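Local structure of thiosulfate sulfurtransferase TUM1 (3UTN) at residues A[240-245]-A[258-263]; A[235-240]-A[263-268]. The protein transfers sulfur from the desulfurase NFS1 to UBA4 in the pathway that 2-thiolates the wobble uridine of tRNAs. All blocks are in the same frame, centred on the assembly; numbering follows the deposited sequence.

How the contacts relate
Both contacts hold the chain between edge strand 234-236 and helix 255-267 in the C-terminal rhodanese domain, the one with the catalytic cysteine. Along the chain the order is 235-240, 240-245, 258-263, 263-268, so contact 1 lies within the longer excursion spanned by contact 2, and the two share Gly240 and Lys263. Their centres are about 8 Å apart. Leu242 CD1 packs 3.6 Å from Leu237 CD2, and Leu242 CD2 lies 3.5 Å from Ala264 CB, joining the two into one apolar seam. Contact 2 meets the helix end, contact 1 the preceding turns; together they lay this crossover on the flank of the sheet whose strand 278-281 leads to catalytic Cys282.

Contact 1. Residues A[240-245]-A[258-263]; sequences GSLLDP and HATLEK
Leu242 and Thr260 bring the backbones closest, with 5.8 Å from CA to CA, where the short 3-10 segment 239-242 lies against helix 255-267. Thr260 makes the nearest touch with its methyl. CG2 reaches over to the backbone of the turn, 3.2 Å from Ser241 O and 3.6 Å from Leu242 CA. It gets there because CG2 stands anti to the backbone N of Thr260, while OG1 (chi1 -64°) sits beside that N and turns back along its own helix to hydrogen-bond Ala256 O. The methyl thus faces the turn and the hydroxyl is spent within the helix. A water placed between Ser241 O and Thr260 O seems to link the two carbonyls, but its 2.4 Å to Ser241 O is too short to trust in detail.

This loop belongs to the crossover of the rhodanese domain that leaves edge strand 234-236, passes through helix 255-267 and returns to the parallel sheet at strand 278-281, before Cys282, the catalytic cysteine that forms the persulfide intermediate. The side chain of Leu242 is about 11 Å from that of Cys282. Leu242 fills the angle between helices: one branch, CD2, lies 3.8 Å from Leu261 CA and equally near Leu261 CD1, the two leucines meeting at a slant. With chi1 at 180°, Leu261 CG runs anti to its backbone N, and CD1 swings round to meet that branch. Ile291 and Ala294 of helix 286-297 touch Leu242, and Leu295 touches Leu261, so the buried leucine pair is closed in by that second helix. Ser241 OG bonds to Pro238 O.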
# COMPACT_ATOMS: atom_id res chain seq x y z
N GLY A 240 -2.43 -2.53 10.93
CA GLY A 240 -3.42 -1.86 11.76
C GLY A 240 -2.79 -1.16 12.95
O GLY A 240 -3.31 -0.16 13.43
N SER A 241 -1.65 -1.68 13.39
CA SER A 241 -0.91 -1.08 14.50
C SER A 241 -0.38 0.29 14.13
O SER A 241 -0.04 1.08 15.00
CB SER A 241 0.24 -1.98 14.93
OG SER A 241 1.30 -1.95 13.98
N LEU A 242 -0.29 0.57 12.84
CA LEU A 242 0.30 1.81 12.38
C LEU A 242 -0.76 2.79 11.89
O LEU A 242 -0.45 3.88 11.45
CB LEU A 242 1.36 1.53 11.31
CG LEU A 242 2.53 0.71 11.83
CD1 LEU A 242 3.59 0.57 10.75
CD2 LEU A 242 3.15 1.34 13.06
N LEU A 243 -2.01 2.38 12.00
CA LEU A 243 -3.12 3.23 11.62
C LEU A 243 -3.92 3.54 12.85
O LEU A 243 -3.98 2.72 13.77
CB LEU A 243 -4.00 2.53 10.59
CG LEU A 243 -3.31 2.13 9.29
CD1 LEU A 243 -4.30 1.43 8.38
CD2 LEU A 243 -2.72 3.36 8.61
N ASP A 244 -4.53 4.71 12.88
CA ASP A 244 -5.46 5.00 13.95
C ASP A 244 -6.53 3.90 13.94
O ASP A 244 -7.07 3.57 12.88
CB ASP A 244 -6.10 6.37 13.79
CG ASP A 244 -7.22 6.60 14.78
OD1 ASP A 244 -6.95 7.14 15.87
OD2 ASP A 244 -8.36 6.21 14.47
N PRO A 245 -6.81 3.31 15.12
CA PRO A 245 -7.69 2.14 15.24
C PRO A 245 -9.07 2.33 14.62
O PRO A 245 -9.60 1.39 14.02
CB PRO A 245 -7.81 1.95 16.75
CG PRO A 245 -6.53 2.50 17.29
CD PRO A 245 -6.23 3.69 16.42
N HIS A 258 5.46 8.57 15.10
CA HIS A 258 6.52 8.00 15.93
C HIS A 258 5.95 7.32 17.12
O HIS A 258 6.34 6.20 17.42
CB HIS A 258 7.57 9.03 16.31
CG HIS A 258 8.26 9.62 15.13
ND1 HIS A 258 8.53 10.93 15.02
CD2 HIS A 258 8.70 9.03 13.95
CE1 HIS A 258 9.13 11.16 13.84
NE2 HIS A 258 9.23 10.00 13.19
N ALA A 259 5.00 7.98 17.79
CA ALA A 259 4.33 7.39 18.95
C ALA A 259 3.64 6.11 18.52
O ALA A 259 3.77 5.07 19.16
CB ALA A 259 3.32 8.36 19.55
N THR A 260 2.93 6.18 17.40
CA THR A 260 2.26 5.00 16.87
C THR A 260 3.28 3.93 16.50
O THR A 260 3.13 2.77 16.90
CB THR A 260 1.39 5.38 15.67
OG1 THR A 260 0.35 6.24 16.12
CG2 THR A 260 0.78 4.14 15.05
N LEU A 261 4.31 4.31 15.76
CA LEU A 261 5.33 3.36 15.35
C LEU A 261 6.02 2.74 16.55
O LEU A 261 6.07 1.52 16.66
CB LEU A 261 6.36 4.01 14.41
CG LEU A 261 7.48 3.08 13.94
CD1 LEU A 261 6.93 1.79 13.33
CD2 LEU A 261 8.40 3.79 12.97
N GLU A 262 6.55 3.56 17.45
CA GLU A 262 7.24 3.03 18.63
C GLU A 262 6.31 2.15 19.46
O GLU A 262 6.76 1.14 20.01
CB GLU A 262 7.89 4.14 19.48
CG GLU A 262 6.91 5.00 20.26
CD GLU A 262 7.57 5.86 21.32
OE1 GLU A 262 8.70 5.54 21.76
OE2 GLU A 262 6.94 6.87 21.73
N LYS A 263 5.03 2.51 19.54
CA LYS A 263 4.04 1.72 20.25
C LYS A 263 3.86 0.38 19.56
O LYS A 263 3.84 -0.67 20.20
CB LYS A 263 2.70 2.46 20.34
CG LYS A 263 1.62 1.77 21.15
CD LYS A 263 1.94 1.75 22.65
CE LYS A 263 0.73 1.37 23.48
NZ LYS A 263 0.12 0.08 23.05
O HOH W 1 0.82 1.41 17.26

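Contact 2. Residues A[235-240]-A[263-268]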
# COMPACT_ATOMS: atom_id res chain seq x y z
N GLN A 235 9.72 -9.25 11.25
CA GLN A 235 9.12 -8.95 12.52
C GLN A 235 7.68 -8.60 12.24
O GLN A 235 7.37 -8.08 11.17
CB GLN A 235 9.81 -7.77 13.16
CG GLN A 235 11.29 -7.97 13.39
CD GLN A 235 11.92 -6.70 13.86
OE1 GLN A 235 11.75 -6.33 15.01
NE2 GLN A 235 12.61 -6.00 12.97
N PRO A 236 6.79 -8.89 13.20
CA PRO A 236 5.41 -8.56 12.95
C PRO A 236 5.20 -7.07 13.14
O PRO A 236 5.54 -6.51 14.18
CB PRO A 236 4.67 -9.34 14.03
CG PRO A 236 5.63 -9.40 15.16
CD PRO A 236 7.00 -9.44 14.56
N LEU A 237 4.67 -6.44 12.11
CA LEU A 237 4.21 -5.08 12.26
C LEU A 237 2.85 -5.04 11.59
O LEU A 237 2.71 -4.52 10.49
CB LEU A 237 5.20 -4.09 11.64
CG LEU A 237 5.09 -2.64 12.09
CD1 LEU A 237 5.13 -2.51 13.61
CD2 LEU A 237 6.22 -1.84 11.47
N PRO A 238 1.83 -5.62 12.26
CA PRO A 238 0.51 -5.66 11.67
C PRO A 238 0.11 -4.25 11.30
O PRO A 238 0.21 -3.34 12.12
CB PRO A 238 -0.35 -6.21 12.80
CG PRO A 238 0.59 -7.10 13.54
CD PRO A 238 1.85 -6.29 13.57
N TYR A 239 -0.28 -4.06 10.05
CA TYR A 239 -0.48 -2.73 9.50
C TYR A 239 -1.42 -1.88 10.35
O TYR A 239 -1.22 -0.68 10.48
CB TYR A 239 -0.98 -2.81 8.06
CG TYR A 239 -2.40 -3.25 7.92
CD1 TYR A 239 -3.44 -2.32 7.97
CD2 TYR A 239 -2.73 -4.59 7.75
CE1 TYR A 239 -4.76 -2.71 7.83
CE2 TYR A 239 -4.04 -4.99 7.61
CZ TYR A 239 -5.05 -4.04 7.66
OH TYR A 239 -6.36 -4.43 7.52
N GLY A 240 -2.43 -2.53 10.93
CA GLY A 240 -3.42 -1.86 11.76
C GLY A 240 -2.79 -1.16 12.95
O GLY A 240 -3.31 -0.16 13.43
N LYS A 263 5.03 2.51 19.54
CA LYS A 263 4.04 1.72 20.25
C LYS A 263 3.86 0.38 19.56
O LYS A 263 3.84 -0.67 20.20
CB LYS A 263 2.70 2.46 20.34
CG LYS A 263 1.62 1.77 21.15
CD LYS A 263 1.94 1.75 22.65
CE LYS A 263 0.73 1.37 23.48
NZ LYS A 263 0.12 0.08 23.05
N ALA A 264 3.75 0.41 18.23
CA ALA A 264 3.64 -0.80 17.44
C ALA A 264 4.88 -1.66 17.65
O ALA A 264 4.78 -2.86 17.88
CB ALA A 264 3.46 -0.47 15.98
N LEU A 265 6.05 -1.03 17.58
CA LEU A 265 7.31 -1.74 17.80
C LEU A 265 7.37 -2.31 19.21
O LEU A 265 7.85 -3.42 19.40
CB LEU A 265 8.50 -0.83 17.53
CG LEU A 265 8.62 -0.23 16.12
CD1 LEU A 265 9.72 0.82 16.10
CD2 LEU A 265 8.86 -1.30 15.07
N LYS A 266 6.88 -1.55 20.18
CA LYS A 266 6.82 -2.03 21.57
C LYS A 266 5.82 -3.18 21.70
O LYS A 266 6.17 -4.26 22.19
CB LYS A 266 6.46 -0.89 22.53
CG LYS A 266 6.21 -1.34 23.97
CD LYS A 266 5.66 -0.23 24.85
CE LYS A 266 6.77 0.67 25.38
NZ LYS A 266 6.25 1.71 26.32
N ASP A 267 4.59 -2.95 21.23
CA ASP A 267 3.51 -3.92 21.33
C ASP A 267 3.88 -5.26 20.71
O ASP A 267 3.59 -6.31 21.27
CB ASP A 267 2.24 -3.39 20.65
CG ASP A 267 1.60 -2.25 21.42
OD1 ASP A 267 1.91 -2.08 22.62
OD2 ASP A 267 0.79 -1.52 20.82
N PHE A 268 4.52 -5.20 19.55
CA PHE A 268 4.86 -6.40 18.81
C PHE A 268 6.30 -6.81 19.02
O PHE A 268 6.83 -7.64 18.29
CB PHE A 268 4.49 -6.24 17.34
CG PHE A 268 3.02 -6.09 17.13
CD1 PHE A 268 2.19 -7.20 17.11
CD2 PHE A 268 2.45 -4.83 17.00
CE1 PHE A 268 0.82 -7.06 16.95
CE2 PHE A 268 1.08 -4.68 16.84
CZ PHE A 268 0.26 -5.80 16.82
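Ala264 points its CB toward the segment 235-240, and the methyl meets Leu237 CD1 at 3.5 Å. Leu237 sets out from its backbone away from the helix, with CG anti to the backbone N (chi1 -161°), yet the second torsion helps bring CD1 back to it; Leu265, one residue on, adds a looser touch through CD2, 4.2 Å from Leu237 CD1. Asp267 reaches back to Lys263 instead, its two carboxylate oxygens both taking NZ through their syn lone pairs in a salt bridge along the helix.

Phe268, the first residue to leave the helical conformation, has the largest share of any residue in the contact. Pro238 lies over one face of its ring: CD sits 3.4 Å from the ring centroid, only 4° off the normal, a CH-pi contact, and Pro238 CG reaches Phe268 CE1 at 3.4 Å. Nearer the backbone, Phe268 CB packs 3.3 Å from Pro236 O, a buried carbonyl oxygen with no hydrogen-bonding partner in the model, and 4.0 Å from Pro236 CG. With an alanine in place of Phe268, Pro238 would probably lose the ring under its CD and CG, opening a gap between the helix end and the proline-rich segment.

Leu237 and Leu265 also both touch Phe207 of strand 205-208, so the helix packs on the sheet as well as on its edge, the layered alpha/beta arrangement of a rhodanese domain.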